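Local structure of penicillin-binding protein activator LpoA (Escherichia coli, 6DR3) at residues L163-D168 with G174-Q179. The protein regulates peptidoglycan synthesis as an outer-membrane lipoprotein essential for the function of penicillin-binding protein 1A, whose transpeptidase activity it stimulates in vitro. Residues are numbered along the deposited sequence; the frame is centred on the assembly and turned at random.
Sequences LVINAD and GWLDLQ
Leu176 puts one methyl against each of two loop residues, Leu163 and Ile165, and the contact is purely apolar. Leu176 CD2 meets Leu163 CD1 at 3.6 Å, the two leucine side chains slanting across one another. On the other branch, Leu176 CD1 runs end-on into the short arm of Ile165, whose CG2 lies 3.7 Å away. What turns that arm to the helix is the isoleucine rotation: CG2 stands opposite the carbonyl carbon, while CG1 sits between the backbone N and that carbon (chi1 63°). Ile165 also packs on Leu172 and Gln173, just before Gly174 in helix 170-185, and Leu163 reaches Ile123 and Met155.

On the helix, polar groups bond elsewhere: Gln179 NE2 to the Leu152 carbonyl at the end of helix 138-153, Asp177 in a salt bridge with Arg202.

The loop, extended from Leu163 to Asn166, links helix 157-161 to helix 170-185 in the TPR-like amino-terminal domain and folds back along the helix it leads into. With just methyl-to-methyl touches between partly exposed residues, the contact between the segments is small and hydrophobic, without directional bonds, and probably adds only modestly to the packing of the loop on the helix.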
loop_
_atom_site.group_PDB
_atom_site.type_symbol
_atom_site.label_atom_id
_atom_site.label_comp_id
_atom_site.label_asym_id
_atom_site.label_seq_id
_atom_site.Cartn_x
_atom_site.Cartn_y
_atom_site.Cartn_z
ATOM N N LEU A 163 11.204 -5.137 19.466
ATOM C CA LEU A 163 9.927 -4.625 18.991
ATOM C C LEU A 163 8.892 -4.650 20.109
ATOM O O LEU A 163 8.792 -5.620 20.865
ATOM C CB LEU A 163 9.433 -5.447 17.801
ATOM C CG LEU A 163 10.240 -5.330 16.507
ATOM C CD1 LEU A 163 9.714 -6.309 15.467
ATOM C CD2 LEU A 163 10.200 -3.910 15.964
ATOM N N VAL A 164 8.121 -3.571 20.207
ATOM C CA VAL A 164 7.072 -3.427 21.211
ATOM C C VAL A 164 5.760 -3.192 20.477
ATOM O O VAL A 164 5.613 -2.189 19.767
ATOM C CB VAL A 164 7.366 -2.276 22.187
ATOM C CG1 VAL A 164 6.418 -2.333 23.379
ATOM C CG2 VAL A 164 8.819 -2.319 22.652
ATOM N N ILE A 165 4.814 -4.111 20.643
ATOM C CA ILE A 165 3.530 -4.037 19.961
ATOM C C ILE A 165 2.435 -3.784 20.988
ATOM O O ILE A 165 2.600 -4.014 22.190
ATOM C CB ILE A 165 3.238 -5.312 19.143
ATOM C CG1 ILE A 165 3.129 -6.538 20.058
ATOM C CG2 ILE A 165 4.328 -5.515 18.095
ATOM C CD1 ILE A 165 2.677 -7.800 19.346
ATOM N N ASN A 166 1.300 -3.298 20.497
ATOM C CA ASN A 166 0.146 -3.024 21.336
ATOM C C ASN A 166 -0.724 -4.271 21.467
ATOM O O ASN A 166 -0.664 -5.193 20.649
ATOM C CB ASN A 166 -0.667 -1.864 20.762
ATOM C CG ASN A 166 0.134 -0.577 20.686
ATOM O OD1 ASN A 166 0.890 -0.249 21.601
ATOM N ND2 ASN A 166 -0.023 0.155 19.589
ATOM N N ALA A 167 -1.547 -4.286 22.519
ATOM C CA ALA A 167 -2.334 -5.475 22.831
ATOM C C ALA A 167 -3.310 -5.822 21.714
ATOM O O ALA A 167 -3.622 -7.000 21.510
ATOM C CB ALA A 167 -3.086 -5.272 24.146
ATOM N N ASP A 168 -3.796 -4.822 20.981
ATOM C CA ASP A 168 -4.808 -5.035 19.955
ATOM C C ASP A 168 -4.216 -5.295 18.573
ATOM O O ASP A 168 -4.961 -5.296 17.586
ATOM C CB ASP A 168 -5.752 -3.830 19.895
ATOM C CG ASP A 168 -5.041 -2.545 19.513
ATOM O OD1 ASP A 168 -3.805 -2.570 19.332
ATOM O OD2 ASP A 168 -5.722 -1.506 19.394
ATOM N N GLY A 174 0.813 -12.138 15.255
ATOM C CA GLY A 174 0.897 -13.373 14.492
ATOM C C GLY A 174 2.071 -13.382 13.534
ATOM O O GLY A 174 2.747 -14.401 13.377
ATOM N N TRP A 175 2.328 -12.248 12.875
ATOM C CA TRP A 175 3.474 -12.161 11.977
ATOM C C TRP A 175 4.781 -12.350 12.734
ATOM O O TRP A 175 5.680 -13.058 12.269
ATOM C CB TRP A 175 3.477 -10.817 11.250
ATOM C CG TRP A 175 2.598 -10.769 10.037
ATOM C CD1 TRP A 175 1.510 -9.966 9.842
ATOM C CD2 TRP A 175 2.733 -11.555 8.848
ATOM N NE1 TRP A 175 0.963 -10.202 8.605
ATOM C CE2 TRP A 175 1.695 -11.174 7.974
ATOM C CE3 TRP A 175 3.632 -12.544 8.436
ATOM C CZ2 TRP A 175 1.530 -11.746 6.715
ATOM C CZ3 TRP A 175 3.466 -13.111 7.185
ATOM C CH2 TRP A 175 2.425 -12.711 6.340
ATOM N N LEU A 176 4.905 -11.720 13.905
ATOM C CA LEU A 176 6.119 -11.870 14.697
ATOM C C LEU A 176 6.274 -13.291 15.218
ATOM O O LEU A 176 7.402 -13.755 15.414
ATOM C CB LEU A 176 6.112 -10.874 15.858
ATOM C CG LEU A 176 6.146 -9.397 15.454
ATOM C CD1 LEU A 176 5.981 -8.510 16.676
ATOM C CD2 LEU A 176 7.435 -9.057 14.718
ATOM N N ASP A 177 5.165 -13.999 15.442
ATOM C CA ASP A 177 5.262 -15.398 15.838
ATOM C C ASP A 177 5.823 -16.248 14.703
ATOM O O ASP A 177 6.674 -17.114 14.932
ATOM C CB ASP A 177 3.895 -15.920 16.272
ATOM C CG ASP A 177 3.981 -17.272 16.947
ATOM O OD1 ASP A 177 4.242 -17.311 18.167
ATOM O OD2 ASP A 177 3.805 -18.296 16.256
ATOM N N LEU A 178 5.365 -16.014 13.471
ATOM C CA LEU A 178 5.907 -16.754 12.337
ATOM C C LEU A 178 7.376 -16.421 12.123
ATOM O O LEU A 178 8.173 -17.294 11.758
ATOM C CB LEU A 178 5.100 -16.451 11.074
ATOM C CG LEU A 178 5.505 -17.205 9.804
ATOM C CD1 LEU A 178 5.379 -18.711 9.991
ATOM C CD2 LEU A 178 4.667 -16.746 8.621
ATOM N N GLN A 179 7.748 -15.157 12.335
ATOM C CA GLN A 179 9.156 -14.773 12.296
ATOM C C GLN A 179 9.983 -15.654 13.227
ATOM O O GLN A 179 11.046 -16.156 12.845
ATOM C CB GLN A 179 9.296 -13.299 12.679
ATOM C CG GLN A 179 10.692 -12.726 12.504
ATOM C CD GLN A 179 10.801 -11.310 13.043
ATOM O OE1 GLN A 179 10.318 -11.011 14.134
ATOM N NE2 GLN A 179 11.428 -10.429 12.273
#